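Putative peroxiredoxin MT2298 (PDB 5C04) probably reduces hydrogen peroxide and organic hydroperoxides to water and alcohols, as a mycoredoxin-dependent thiol peroxidase of the peroxiredoxin family. Local coordinates at residues A[12-17]-A[92-97]; A[117-122]-A[130-135]; A[7-12]-A[126-131]. The protein carries 1 engineered substitution. All blocks are in the same frame, centred on the assembly; numbering follows the deposited sequence.

All three contacts reach the same mixed sheet, but they treat it differently. Interaction 2 is the regular one and has the most buried residues, 6 of 11 touching: within the hairpin, 117-121 pair regularly with 130-134, and a mostly buried polar cluster lies on the face that also carries Arg-117, beside the active-site region. Interactions 1 and 3 fasten the N-terminal part of the chain, and both include Phe-12. Interaction 1 uses leucine packing, one backbone bond and a water bridge; interaction 3 uses two backbone bonds, a water and alanine and isoleucine side chains, with Ala-9 and Ile-128 buried and Thr-8 exposed. Interactions 2 and 3 share strand 128-134, whereas interactions 1 and 2 lie on opposite sides of the chain's centre.

Interaction 1: A[12-17]-A[92-97]; sequences FTLRDQ and LSDFWP
Leu-92 opens the contact with both of its methyl groups. With chi1 -54° and chi2 near 180° the two methyls part, one toward Phe-12 and the other toward Asp-16. CD1 of Leu-92 comes to 3.7 Å from CE1 of the Phe-12 ring, an oblique approach in which the two side chains cross at about a right angle. The other branch, CD2 of Leu-92, lies 3.7 Å from CB of Asp-16, while CB of Leu-92 is 4.0 Å from CB of Leu-14, which sits between these two in the sequence. The CA of Leu-92 adds a C-H...O contact to the carbonyl O of Arg-15. That same oxygen takes the one direct hydrogen bond between the segments, from Ser-93 N to Arg-15 O at 2.9 Å; the donor lies almost on the line of the carbonyl, though the bond is moderately bent at its hydrogen (148°). Next along, the carbonyl O of Ser-93 is held by a water 2.7 Å away, which also accepts the N-H of Arg-15 at 2.8 Å, so one water links the two backbones where no direct bond joins them. CD2 of Leu-14 lies 3.4 Å from the same Ser-93 O, a methyl-to-carbonyl contact. The hydroxyl of Ser-93 is bonded to Gly-73 O, and the carboxylate of Asp-94 turns to Val-101 N and Ser-102 OG at helix 100-104. Phe-95 and Trp-96 reach the second subunit; Phe-95 meets His-98 of the second subunit edge-to-face. Strand 13-16 also pairs with strand 21-23 and strand 91-93 runs parallel to strand 65-71: the short antiparallel junction joins an N-terminal hairpin, as in other peroxiredoxins, to the thioredoxin-fold sheet.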
ATOM      1  N   PHE A  12      20.226   0.502  -2.488  1.00 32.51           N
ATOM      2  CA  PHE A  12      18.881   0.933  -2.791  1.00 30.90           C
ATOM      3  C   PHE A  12      18.719   2.401  -2.504  1.00 31.28           C
ATOM      4  O   PHE A  12      19.438   2.961  -1.685  1.00 31.93           O
ATOM      5  CB  PHE A  12      17.827   0.114  -2.010  1.00 29.83           C
ATOM      6  CG  PHE A  12      17.935   0.212  -0.491  1.00 28.64           C
ATOM      7  CD1 PHE A  12      17.524   1.351   0.190  1.00 28.42           C
ATOM      8  CD2 PHE A  12      18.434  -0.853   0.255  1.00 29.55           C
ATOM      9  CE1 PHE A  12      17.617   1.436   1.576  1.00 28.62           C
ATOM     10  CE2 PHE A  12      18.522  -0.778   1.639  1.00 29.09           C
ATOM     11  CZ  PHE A  12      18.109   0.361   2.305  1.00 29.23           C
ATOM     12  N   THR A  13      17.734   2.996  -3.181  1.00 30.13           N
ATOM     13  CA  THR A  13      17.284   4.342  -2.879  1.00 31.05           C
ATOM     14  C   THR A  13      15.763   4.309  -2.797  1.00 28.92           C
ATOM     15  O   THR A  13      15.098   4.016  -3.806  1.00 31.80           O
ATOM     16  CB  THR A  13      17.703   5.346  -3.969  1.00 33.43           C
ATOM     17  OG1 THR A  13      19.119   5.236  -4.222  1.00 35.37           O
ATOM     18  CG2 THR A  13      17.364   6.777  -3.543  1.00 33.60           C
ATOM     19  N   LEU A  14      15.221   4.627  -1.620  1.00 27.51           N
ATOM     20  CA  LEU A  14      13.765   4.566  -1.390  1.00 25.76           C
ATOM     21  C   LEU A  14      13.272   5.816  -0.672  1.00 26.51           C
ATOM     22  O   LEU A  14      14.002   6.482   0.056  1.00 27.63           O
ATOM     23  CB  LEU A  14      13.404   3.320  -0.544  1.00 24.49           C
ATOM     24  CG  LEU A  14      13.721   1.953  -1.154  1.00 25.29           C
ATOM     25  CD1 LEU A  14      13.483   0.838  -0.132  1.00 25.62           C
ATOM     26  CD2 LEU A  14      12.943   1.644  -2.432  1.00 26.13           C
ATOM     27  N   ARG A  15      11.998   6.113  -0.847  1.00 24.75           N
ATOM     28  CA  ARG A  15      11.359   7.191  -0.125  1.00 26.33           C
ATOM     29  C   ARG A  15      10.970   6.841   1.307  1.00 25.87           C
ATOM     30  O   ARG A  15      10.382   5.772   1.559  1.00 23.57           O
ATOM     31  CB  ARG A  15      10.081   7.581  -0.861  1.00 27.39           C
ATOM     32  CG  ARG A  15      10.264   7.934  -2.322  1.00 30.69           C
ATOM     33  CD  ARG A  15      10.316   9.434  -2.484  1.00 32.64           C
ATOM     34  NE  ARG A  15      10.557   9.773  -3.872  1.00 34.41           N
ATOM     35  CZ  ARG A  15      11.144  10.889  -4.268  1.00 34.47           C
ATOM     36  NH1 ARG A  15      11.555  11.783  -3.370  1.00 35.53           N
ATOM     37  NH2 ARG A  15      11.340  11.094  -5.557  1.00 36.59           N
ATOM     38  N   ASP A  16      11.225   7.748   2.245  1.00 25.38           N
ATOM     39  CA  ASP A  16      10.693   7.609   3.601  1.00 25.16           C
ATOM     40  C   ASP A  16       9.309   8.226   3.742  1.00 24.80           C
ATOM     41  O   ASP A  16       8.734   8.717   2.747  1.00 24.60           O
ATOM     42  CB  ASP A  16      11.707   8.126   4.672  1.00 26.68           C
ATOM     43  CG  ASP A  16      11.845   9.653   4.714  1.00 29.25           C
ATOM     44  OD1 ASP A  16      11.012  10.407   4.141  1.00 29.58           O
ATOM     45  OD2 ASP A  16      12.825  10.116   5.370  1.00 31.99           O
ATOM     46  N   GLN A  17       8.759   8.200   4.949  1.00 23.71           N
ATOM     47  CA  GLN A  17       7.372   8.633   5.214  1.00 24.68           C
ATOM     48  C   GLN A  17       7.151  10.108   4.916  1.00 26.60           C
ATOM     49  O   GLN A  17       6.023  10.539   4.710  1.00 26.67           O
ATOM     50  CB  GLN A  17       6.936   8.318   6.645  1.00 23.63           C
ATOM     51  CG  GLN A  17       7.776   8.995   7.745  1.00 23.93           C
ATOM     52  CD  GLN A  17       8.886   8.110   8.291  1.00 22.87           C
ATOM     53  OE1 GLN A  17       9.621   7.497   7.543  1.00 22.79           O
ATOM     54  NE2 GLN A  17       9.003   8.059   9.606  1.00 22.60           N
ATOM     55  N   LEU A  92      10.663   3.050   5.071  1.00 19.91           N
ATOM     56  CA  LEU A  92      10.942   3.178   3.641  1.00 21.46           C
ATOM     57  C   LEU A  92       9.959   2.416   2.800  1.00 20.41           C
ATOM     58  O   LEU A  92       9.500   1.339   3.196  1.00 19.54           O
ATOM     59  CB  LEU A  92      12.334   2.682   3.305  1.00 22.51           C
ATOM     60  CG  LEU A  92      13.460   3.303   4.112  1.00 22.80           C
ATOM     61  CD1 LEU A  92      14.768   2.845   3.498  1.00 23.96           C
ATOM     62  CD2 LEU A  92      13.378   4.821   4.185  1.00 23.55           C
ATOM     63  N   SER A  93       9.641   2.979   1.624  1.00 20.01           N
ATOM     64  CA  SER A  93       8.607   2.424   0.733  1.00 19.88           C
ATOM     65  C   SER A  93       9.179   1.604  -0.409  1.00 20.61           C
ATOM     66  O   SER A  93       9.743   2.171  -1.355  1.00 22.92           O
ATOM     67  CB  SER A  93       7.777   3.559   0.138  1.00 19.87           C
ATOM     68  OG  SER A  93       6.989   4.159   1.122  1.00 21.56           O
ATOM     69  N   ASP A  94       9.017   0.284  -0.331  1.00 19.99           N
ATOM     70  CA  ASP A  94       9.410  -0.635  -1.395  1.00 20.43           C
ATOM     71  C   ASP A  94       8.165  -0.874  -2.293  1.00 19.73           C
ATOM     72  O   ASP A  94       7.733  -2.001  -2.513  1.00 20.21           O
ATOM     73  CB  ASP A  94       9.955  -1.938  -0.757  1.00 20.95           C
ATOM     74  CG  ASP A  94      10.690  -2.839  -1.751  1.00 21.27           C
ATOM     75  OD1 ASP A  94      11.139  -2.367  -2.836  1.00 22.53           O
ATOM     76  OD2 ASP A  94      10.807  -4.052  -1.462  1.00 22.02           O
ATOM     77  N   PHE A  95       7.647   0.234  -2.813  1.00 21.18           N
ATOM     78  CA  PHE A  95       6.264   0.318  -3.318  1.00 20.42           C
ATOM     79  C   PHE A  95       6.101   0.114  -4.826  1.00 21.33           C
ATOM     80  O   PHE A  95       5.189  -0.604  -5.266  1.00 22.28           O
ATOM     81  CB  PHE A  95       5.697   1.679  -2.946  1.00 21.15           C
ATOM     82  CG  PHE A  95       4.374   2.003  -3.601  1.00 20.41           C
ATOM     83  CD1 PHE A  95       3.204   1.438  -3.117  1.00 20.08           C
ATOM     84  CD2 PHE A  95       4.307   2.904  -4.652  1.00 21.57           C
ATOM     85  CE1 PHE A  95       1.991   1.717  -3.703  1.00 20.19           C
ATOM     86  CE2 PHE A  95       3.104   3.182  -5.248  1.00 20.91           C
ATOM     87  CZ  PHE A  95       1.956   2.595  -4.767  1.00 21.25           C
ATOM     88  N   TRP A  96       6.957   0.756  -5.607  1.00 23.57           N
ATOM     89  CA  TRP A  96       6.854   0.672  -7.064  1.00 24.19           C
ATOM     90  C   TRP A  96       8.217   1.009  -7.661  1.00 26.06           C
ATOM     91  O   TRP A  96       8.645   2.162  -7.588  1.00 27.51           O
ATOM     92  CB  TRP A  96       5.782   1.634  -7.564  1.00 24.36           C
ATOM     93  CG  TRP A  96       5.482   1.456  -9.013  1.00 23.57           C
ATOM     94  CD1 TRP A  96       5.757   2.323 -10.041  1.00 25.43           C
ATOM     95  CD2 TRP A  96       4.811   0.346  -9.599  1.00 23.65           C
ATOM     96  NE1 TRP A  96       5.283   1.819 -11.227  1.00 25.11           N
ATOM     97  CE2 TRP A  96       4.715   0.596 -10.988  1.00 25.04           C
ATOM     98  CE3 TRP A  96       4.272  -0.830  -9.092  1.00 25.12           C
ATOM     99  CZ2 TRP A  96       4.084  -0.294 -11.860  1.00 25.70           C
ATOM    100  CZ3 TRP A  96       3.661  -1.709  -9.961  1.00 25.79           C
ATOM    101  CH2 TRP A  96       3.580  -1.446 -11.320  1.00 25.91           C
ATOM    102  N   PRO A  97       8.925   0.026  -8.214  1.00 25.69           N
ATOM    103  CA  PRO A  97       8.473  -1.362  -8.386  1.00 26.40           C
ATOM    104  C   PRO A  97       8.175  -2.101  -7.079  1.00 25.12           C
ATOM    105  O   PRO A  97       8.907  -1.954  -6.095  1.00 25.43           O
ATOM    106  CB  PRO A  97       9.646  -2.038  -9.101  1.00 28.75           C
ATOM    107  CG  PRO A  97      10.817  -1.179  -8.801  1.00 30.24           C
ATOM    108  CD  PRO A  97      10.313   0.217  -8.679  1.00 28.80           C
TER
HETATM  109  O   HOH W   1      10.271   4.605  -2.490  1.00 25.84           O

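Interaction 2: A[117-122]-A[130-135]; sequences RGTFVV and FAEMKQ
With chi1 at 70°, CG of Glu-132 lies between the backbone N and the carbonyl carbon, and the chain then runs straight, carrying the carboxylate alongside Thr-119; the hydroxyl of Thr-119, beside its own backbone N (chi1 -35°), meets it there. Thr-119 OG1 donates to Glu-132 OE2 at 2.7 Å, on the anti lone pair of OE2. Thr-119 OG1 is bonded in addition to Arg-140 NH1. OE2 also receives Trp-145 NE1, and Lys-134 NZ closes a salt bridge of 3.1 Å to Glu-132 OE1, so both carboxylate oxygens are held and the group's rotation is probably fixed. Underneath, Thr-119 and Glu-132 form a hydrogen-bonded antiparallel pair, with Thr-119 N 2.9 Å from Glu-132 O. On the other face of the hairpin, CD2 of the Phe-120 ring touches CB of Ala-131 at 3.8 Å. Back on the Thr-119 face, Val-121 CB packs on Phe-130 CB at 3.9 Å. Arg-117 reaches toward Cys-46, the probable active-site cysteine, and is salt-bridged to Glu-49. Helix 143-150 covers Thr-119, Val-121 and Phe-130, while strand 32-37 pairs along the other edge of strand 114-122.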
ATOM      1  N   ARG A 117       9.568 -11.323   7.137  1.00 20.12           N
ATOM      2  CA  ARG A 117      10.241 -10.667   8.252  1.00 20.08           C
ATOM      3  C   ARG A 117      11.751 -10.882   8.144  1.00 20.30           C
ATOM      4  O   ARG A 117      12.361 -11.646   8.912  1.00 21.08           O
ATOM      5  CB  ARG A 117       9.655 -11.157   9.598  1.00 19.75           C
ATOM      6  CG  ARG A 117       8.195 -10.775   9.752  1.00 19.51           C
ATOM      7  CD  ARG A 117       7.610 -10.999  11.161  1.00 19.74           C
ATOM      8  NE  ARG A 117       6.163 -10.923  11.052  1.00 19.68           N
ATOM      9  CZ  ARG A 117       5.461  -9.801  10.906  1.00 19.26           C
ATOM     10  NH1 ARG A 117       6.049  -8.630  11.022  1.00 19.17           N
ATOM     11  NH2 ARG A 117       4.157  -9.876  10.613  1.00 19.60           N
ATOM     12  N   GLY A 118      12.337 -10.213   7.167  1.00 20.63           N
ATOM     13  CA  GLY A 118      13.772 -10.260   6.903  1.00 21.01           C
ATOM     14  C   GLY A 118      14.477  -9.197   7.710  1.00 21.23           C
ATOM     15  O   GLY A 118      14.001  -8.068   7.841  1.00 20.83           O
ATOM     16  N   THR A 119      15.637  -9.531   8.275  1.00 22.74           N
ATOM     17  CA  THR A 119      16.408  -8.545   9.006  1.00 22.32           C
ATOM     18  C   THR A 119      17.876  -8.701   8.640  1.00 23.96           C
ATOM     19  O   THR A 119      18.373  -9.821   8.566  1.00 25.60           O
ATOM     20  CB  THR A 119      16.329  -8.733  10.536  1.00 22.41           C
ATOM     21  OG1 THR A 119      15.033  -9.197  10.930  1.00 23.31           O
ATOM     22  CG2 THR A 119      16.728  -7.443  11.266  1.00 22.59           C
ATOM     23  N   PHE A 120      18.543  -7.587   8.441  1.00 23.50           N
ATOM     24  CA  PHE A 120      19.965  -7.577   8.132  1.00 24.74           C
ATOM     25  C   PHE A 120      20.658  -6.510   8.916  1.00 24.62           C
ATOM     26  O   PHE A 120      20.091  -5.479   9.253  1.00 24.10           O
ATOM     27  CB  PHE A 120      20.163  -7.299   6.641  1.00 25.60           C
ATOM     28  CG  PHE A 120      19.507  -8.296   5.766  1.00 25.66           C
ATOM     29  CD1 PHE A 120      18.199  -8.086   5.354  1.00 24.27           C
ATOM     30  CD2 PHE A 120      20.172  -9.422   5.322  1.00 26.22           C
ATOM     31  CE1 PHE A 120      17.560  -9.014   4.567  1.00 25.27           C
ATOM     32  CE2 PHE A 120      19.548 -10.353   4.527  1.00 27.24           C
ATOM     33  CZ  PHE A 120      18.232 -10.139   4.131  1.00 26.36           C
ATOM     34  N   VAL A 121      21.922  -6.773   9.257  1.00 24.94           N
ATOM     35  CA  VAL A 121      22.801  -5.721   9.711  1.00 26.18           C
ATOM     36  C   VAL A 121      23.910  -5.586   8.678  1.00 28.64           C
ATOM     37  O   VAL A 121      24.529  -6.595   8.285  1.00 29.68           O
ATOM     38  CB  VAL A 121      23.376  -6.003  11.102  1.00 26.11           C
ATOM     39  CG1 VAL A 121      24.425  -4.942  11.429  1.00 27.44           C
ATOM     40  CG2 VAL A 121      22.272  -6.055  12.148  1.00 25.22           C
ATOM     41  N   VAL A 122      24.104  -4.350   8.220  1.00 28.53           N
ATOM     42  CA  VAL A 122      25.091  -4.005   7.203  1.00 31.08           C
ATOM     43  C   VAL A 122      26.186  -3.244   7.907  1.00 32.02           C
ATOM     44  O   VAL A 122      25.929  -2.257   8.608  1.00 31.79           O
ATOM     45  CB  VAL A 122      24.485  -3.114   6.081  1.00 31.32           C
ATOM     46  CG1 VAL A 122      25.508  -2.841   4.993  1.00 32.35           C
ATOM     47  CG2 VAL A 122      23.254  -3.767   5.477  1.00 30.71           C
ATOM     48  N   PHE A 130      24.780  -9.878   9.683  1.00 30.43           N
ATOM     49  CA  PHE A 130      23.718 -10.600  10.340  1.00 29.07           C
ATOM     50  C   PHE A 130      22.600 -10.714   9.304  1.00 29.27           C
ATOM     51  O   PHE A 130      22.367  -9.760   8.545  1.00 29.75           O
ATOM     52  CB  PHE A 130      23.224  -9.827  11.574  1.00 28.67           C
ATOM     53  CG  PHE A 130      22.000 -10.413  12.202  1.00 27.85           C
ATOM     54  CD1 PHE A 130      22.067 -11.486  13.075  1.00 28.07           C
ATOM     55  CD2 PHE A 130      20.739  -9.900  11.904  1.00 27.44           C
ATOM     56  CE1 PHE A 130      20.922 -12.018  13.659  1.00 27.28           C
ATOM     57  CE2 PHE A 130      19.612 -10.441  12.458  1.00 26.28           C
ATOM     58  CZ  PHE A 130      19.671 -11.507  13.310  1.00 27.62           C
ATOM     59  N   ALA A 131      21.934 -11.867   9.286  1.00 29.63           N
ATOM     60  CA  ALA A 131      20.855 -12.117   8.318  1.00 28.82           C
ATOM     61  C   ALA A 131      19.869 -13.129   8.847  1.00 29.68           C
ATOM     62  O   ALA A 131      20.251 -14.224   9.265  1.00 31.15           O
ATOM     63  CB  ALA A 131      21.424 -12.578   6.981  1.00 31.31           C
ATOM     64  N   GLU A 132      18.579 -12.780   8.828  1.00 27.20           N
ATOM     65  CA  GLU A 132      17.558 -13.741   9.183  1.00 26.68           C
ATOM     66  C   GLU A 132      16.323 -13.478   8.342  1.00 26.19           C
ATOM     67  O   GLU A 132      16.151 -12.361   7.806  1.00 26.81           O
ATOM     68  CB  GLU A 132      17.187 -13.644  10.653  1.00 27.56           C
ATOM     69  CG  GLU A 132      16.419 -12.372  11.000  1.00 26.54           C
ATOM     70  CD  GLU A 132      16.048 -12.196  12.450  1.00 27.93           C
ATOM     71  OE1 GLU A 132      16.228 -13.141  13.271  1.00 30.23           O
ATOM     72  OE2 GLU A 132      15.557 -11.079  12.782  1.00 25.68           O
ATOM     73  N   MET A 133      15.467 -14.487   8.250  1.00 26.61           N
ATOM     74  CA  MET A 133      14.143 -14.298   7.647  1.00 26.46           C
ATOM     75  C   MET A 133      13.118 -15.194   8.286  1.00 27.57           C
ATOM     76  O   MET A 133      13.206 -16.421   8.188  1.00 29.63           O
ATOM     77  CB  MET A 133      14.157 -14.557   6.142  1.00 27.51           C
ATOM     78  CG  MET A 133      12.909 -14.037   5.434  1.00 27.21           C
ATOM     79  SD  MET A 133      12.663 -14.678   3.763  1.00 28.57           S
ATOM     80  CE  MET A 133      12.190 -16.375   4.068  1.00 31.96           C
ATOM     81  N   LYS A 134      12.151 -14.577   8.960  1.00 25.48           N
ATOM     82  CA  LYS A 134      11.014 -15.277   9.524  1.00 27.10           C
ATOM     83  C   LYS A 134       9.767 -15.079   8.660  1.00 25.19           C
ATOM     84  O   LYS A 134       9.693 -14.148   7.849  1.00 25.04           O
ATOM     85  CB  LYS A 134      10.779 -14.822  10.970  1.00 28.37           C
ATOM     86  CG  LYS A 134      12.004 -14.991  11.870  1.00 31.07           C
ATOM     87  CD  LYS A 134      12.472 -16.431  11.910  1.00 35.61           C
ATOM     88  CE  LYS A 134      13.437 -16.672  13.061  1.00 39.11           C
ATOM     89  NZ  LYS A 134      14.637 -15.805  12.917  1.00 40.84           N
ATOM     90  N   GLN A 135       8.784 -15.947   8.843  1.00 26.79           N
ATOM     91  CA  GLN A 135       7.537 -15.851   8.110  1.00 27.22           C
ATOM     92  C   GLN A 135       6.620 -14.755   8.666  1.00 25.33           C
ATOM     93  O   GLN A 135       6.815 -14.260   9.789  1.00 24.85           O
ATOM     94  CB  GLN A 135       6.818 -17.203   8.110  1.00 29.82           C
ATOM     95  CG  GLN A 135       7.595 -18.305   7.394  1.00 32.57           C
ATOM     96  CD  GLN A 135       7.797 -18.015   5.917  1.00 33.67           C
ATOM     97  OE1 GLN A 135       6.842 -17.785   5.186  1.00 35.82           O
ATOM     98  NE2 GLN A 135       9.053 -17.998   5.478  1.00 36.03           N
TER

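Interaction 3: A[7-12]-A[126-131]; sequences ATAPDF and GIIRFA
The carbonyl O of Gly-126 is gripped twice: Ala-9 N donates to Gly-126 O at 2.9 Å, nearly straight (163°), and a water donates to Gly-126 O at 2.9 Å. The water also donates to Ala-9 O at 2.8 Å, which closes a small ring between the two backbones. This is a single backbone bridge, centred on Thr-8 and Ile-127, by which the loop before strand 13-16 is laid against the start of the second hairpin strand, 128-134, of the thioredoxin fold. Its other bond runs the opposite way: Ile-128 N donates to Ala-7 O at 2.9 Å, with an angle at the hydrogen of 173°. The CA of Ile-127 adds a C-H...O contact to the same Ala-7 O. Gly-126 has a positive phi, a backbone shape suited to glycine. Beneath the bonds, Ile-128 directs its CB toward the loop. CG1 stands beside its backbone N (chi1 -66°), lies 4.1 Å from CB of Ala-9, and carries CD1 to 4.3 Å from CB of Ala-7. Ala-9 in turn packs on Val-122 of the neighbouring strand, and Ile-128 on Phe-120, so the apolar side of the bridge merges with the core of the sheet. On the other side CD1 of Ile-127 reaches OG1 of Thr-8 at 3.7 Å, the two side chains passing at a slant. Further along, Arg-129 and Phe-130 both face Val-121 in a classic beta bulge. Arg-129 NE is salt-bridged to Asp-123, and CG2 of Ile-127 sits 3.5 Å above the plane of the Arg-129 guanidinium, over its centre.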
ATOM      1  N   ALA A   7      27.848 -11.519   2.120  1.00 43.25           N
ATOM      2  CA  ALA A   7      27.461 -10.899   0.871  1.00 42.41           C
ATOM      3  C   ALA A   7      27.505  -9.384   0.985  1.00 41.26           C
ATOM      4  O   ALA A   7      27.339  -8.818   2.069  1.00 40.70           O
ATOM      5  CB  ALA A   7      26.061 -11.352   0.465  1.00 42.44           C
ATOM      6  N   THR A   8      27.694  -8.729  -0.149  1.00 41.14           N
ATOM      7  CA  THR A   8      27.591  -7.286  -0.219  1.00 40.30           C
ATOM      8  C   THR A   8      26.105  -6.948  -0.255  1.00 37.49           C
ATOM      9  O   THR A   8      25.354  -7.500  -1.063  1.00 40.01           O
ATOM     10  CB  THR A   8      28.300  -6.732  -1.459  1.00 42.97           C
ATOM     11  OG1 THR A   8      29.700  -7.053  -1.380  1.00 45.09           O
ATOM     12  CG2 THR A   8      28.139  -5.215  -1.563  1.00 43.36           C
ATOM     13  N   ALA A   9      25.692  -6.058   0.638  1.00 35.11           N
ATOM     14  CA  ALA A   9      24.288  -5.601   0.688  1.00 33.84           C
ATOM     15  C   ALA A   9      23.913  -4.843  -0.591  1.00 34.81           C
ATOM     16  O   ALA A   9      24.573  -3.859  -0.919  1.00 36.68           O
ATOM     17  CB  ALA A   9      24.106  -4.685   1.876  1.00 32.93           C
ATOM     18  N   PRO A  10      22.829  -5.267  -1.301  1.00 34.36           N
ATOM     19  CA  PRO A  10      22.430  -4.532  -2.500  1.00 34.37           C
ATOM     20  C   PRO A  10      22.122  -3.082  -2.186  1.00 33.23           C
ATOM     21  O   PRO A  10      21.451  -2.809  -1.190  1.00 32.85           O
ATOM     22  CB  PRO A  10      21.179  -5.283  -2.963  1.00 33.83           C
ATOM     23  CG  PRO A  10      21.443  -6.688  -2.547  1.00 35.14           C
ATOM     24  CD  PRO A  10      22.171  -6.583  -1.235  1.00 34.32           C
ATOM     25  N   ASP A  11      22.572  -2.149  -3.026  1.00 34.55           N
ATOM     26  CA  ASP A  11      22.231  -0.748  -2.791  1.00 34.79           C
ATOM     27  C   ASP A  11      20.761  -0.522  -3.120  1.00 33.38           C
ATOM     28  O   ASP A  11      20.141  -1.254  -3.902  1.00 35.35           O
ATOM     29  CB  ASP A  11      23.051   0.237  -3.640  1.00 39.91           C
ATOM     30  CG  ASP A  11      23.158   1.647  -2.986  1.00 42.69           C
ATOM     31  OD1 ASP A  11      22.668   1.868  -1.842  1.00 37.80           O
ATOM     32  OD2 ASP A  11      23.784   2.535  -3.621  1.00 48.53           O
ATOM     33  N   PHE A  12      20.226   0.502  -2.488  1.00 32.51           N
ATOM     34  CA  PHE A  12      18.881   0.933  -2.791  1.00 30.90           C
ATOM     35  C   PHE A  12      18.719   2.401  -2.504  1.00 31.28           C
ATOM     36  O   PHE A  12      19.438   2.961  -1.685  1.00 31.93           O
ATOM     37  CB  PHE A  12      17.827   0.114  -2.010  1.00 29.83           C
ATOM     38  CG  PHE A  12      17.935   0.212  -0.491  1.00 28.64           C
ATOM     39  CD1 PHE A  12      17.524   1.351   0.190  1.00 28.42           C
ATOM     40  CD2 PHE A  12      18.434  -0.853   0.255  1.00 29.55           C
ATOM     41  CE1 PHE A  12      17.617   1.436   1.576  1.00 28.62           C
ATOM     42  CE2 PHE A  12      18.522  -0.778   1.639  1.00 29.09           C
ATOM     43  CZ  PHE A  12      18.109   0.361   2.305  1.00 29.23           C
ATOM     44  N   GLY A 126      29.597  -2.062   4.031  1.00 40.44           N
ATOM     45  CA  GLY A 126      28.525  -2.536   3.150  1.00 39.51           C
ATOM     46  C   GLY A 126      28.337  -4.046   3.077  1.00 38.66           C
ATOM     47  O   GLY A 126      27.671  -4.552   2.165  1.00 37.86           O
ATOM     48  N   ILE A 127      28.915  -4.768   4.031  1.00 37.52           N
ATOM     49  CA  ILE A 127      28.848  -6.219   4.041  1.00 36.61           C
ATOM     50  C   ILE A 127      27.790  -6.644   5.060  1.00 35.31           C
ATOM     51  O   ILE A 127      27.721  -6.093   6.168  1.00 35.38           O
ATOM     52  CB  ILE A 127      30.233  -6.830   4.396  1.00 38.83           C
ATOM     53  CG1 ILE A 127      31.297  -6.378   3.393  1.00 41.90           C
ATOM     54  CG2 ILE A 127      30.149  -8.347   4.471  1.00 39.40           C
ATOM     55  CD1 ILE A 127      31.126  -6.915   1.989  1.00 42.93           C
ATOM     56  N   ILE A 128      26.975  -7.630   4.681  1.00 36.12           N
ATOM     57  CA  ILE A 128      25.962  -8.218   5.576  1.00 34.51           C
ATOM     58  C   ILE A 128      26.681  -9.033   6.655  1.00 35.93           C
ATOM     59  O   ILE A 128      27.480  -9.927   6.343  1.00 36.48           O
ATOM     60  CB  ILE A 128      24.951  -9.108   4.799  1.00 34.70           C
ATOM     61  CG1 ILE A 128      24.124  -8.239   3.852  1.00 35.20           C
ATOM     62  CG2 ILE A 128      24.042  -9.878   5.744  1.00 33.43           C
ATOM     63  CD1 ILE A 128      23.316  -9.016   2.834  1.00 35.55           C
ATOM     64  N   ARG A 129      26.442  -8.667   7.907  1.00 35.04           N
ATOM     65  CA  ARG A 129      27.068  -9.326   9.060  1.00 34.69           C
ATOM     66  C   ARG A 129      26.080 -10.104   9.921  1.00 33.93           C
ATOM     67  O   ARG A 129      26.485 -10.871  10.808  1.00 34.42           O
ATOM     68  CB  ARG A 129      27.796  -8.279   9.906  1.00 37.37           C
ATOM     69  CG  ARG A 129      28.933  -7.576   9.169  1.00 40.04           C
ATOM     70  CD  ARG A 129      30.055  -8.529   8.770  1.00 42.79           C
ATOM     71  NE  ARG A 129      31.097  -7.863   7.981  1.00 47.23           N
ATOM     72  CZ  ARG A 129      32.113  -8.492   7.390  1.00 50.34           C
ATOM     73  NH1 ARG A 129      32.245  -9.813   7.501  1.00 51.39           N
ATOM     74  NH2 ARG A 129      33.013  -7.799   6.689  1.00 53.46           N
ATOM     75  N   PHE A 130      24.780  -9.878   9.683  1.00 30.43           N
ATOM     76  CA  PHE A 130      23.718 -10.600  10.340  1.00 29.07           C
ATOM     77  C   PHE A 130      22.600 -10.714   9.304  1.00 29.27           C
ATOM     78  O   PHE A 130      22.367  -9.760   8.545  1.00 29.75           O
ATOM     79  CB  PHE A 130      23.224  -9.827  11.574  1.00 28.67           C
ATOM     80  CG  PHE A 130      22.000 -10.413  12.202  1.00 27.85           C
ATOM     81  CD1 PHE A 130      22.067 -11.486  13.075  1.00 28.07           C
ATOM     82  CD2 PHE A 130      20.739  -9.900  11.904  1.00 27.44           C
ATOM     83  CE1 PHE A 130      20.922 -12.018  13.659  1.00 27.28           C
ATOM     84  CE2 PHE A 130      19.612 -10.441  12.458  1.00 26.28           C
ATOM     85  CZ  PHE A 130      19.671 -11.507  13.310  1.00 27.62           C
ATOM     86  N   ALA A 131      21.934 -11.867   9.286  1.00 29.63           N
ATOM     87  CA  ALA A 131      20.855 -12.117   8.318  1.00 28.82           C
ATOM     88  C   ALA A 131      19.869 -13.129   8.847  1.00 29.68           C
ATOM     89  O   ALA A 131      20.251 -14.224   9.265  1.00 31.15           O
ATOM     90  CB  ALA A 131      21.424 -12.578   6.981  1.00 31.31           C
TER
HETATM   91  O   HOH W   2      26.430  -2.401   0.574  1.00 39.22           O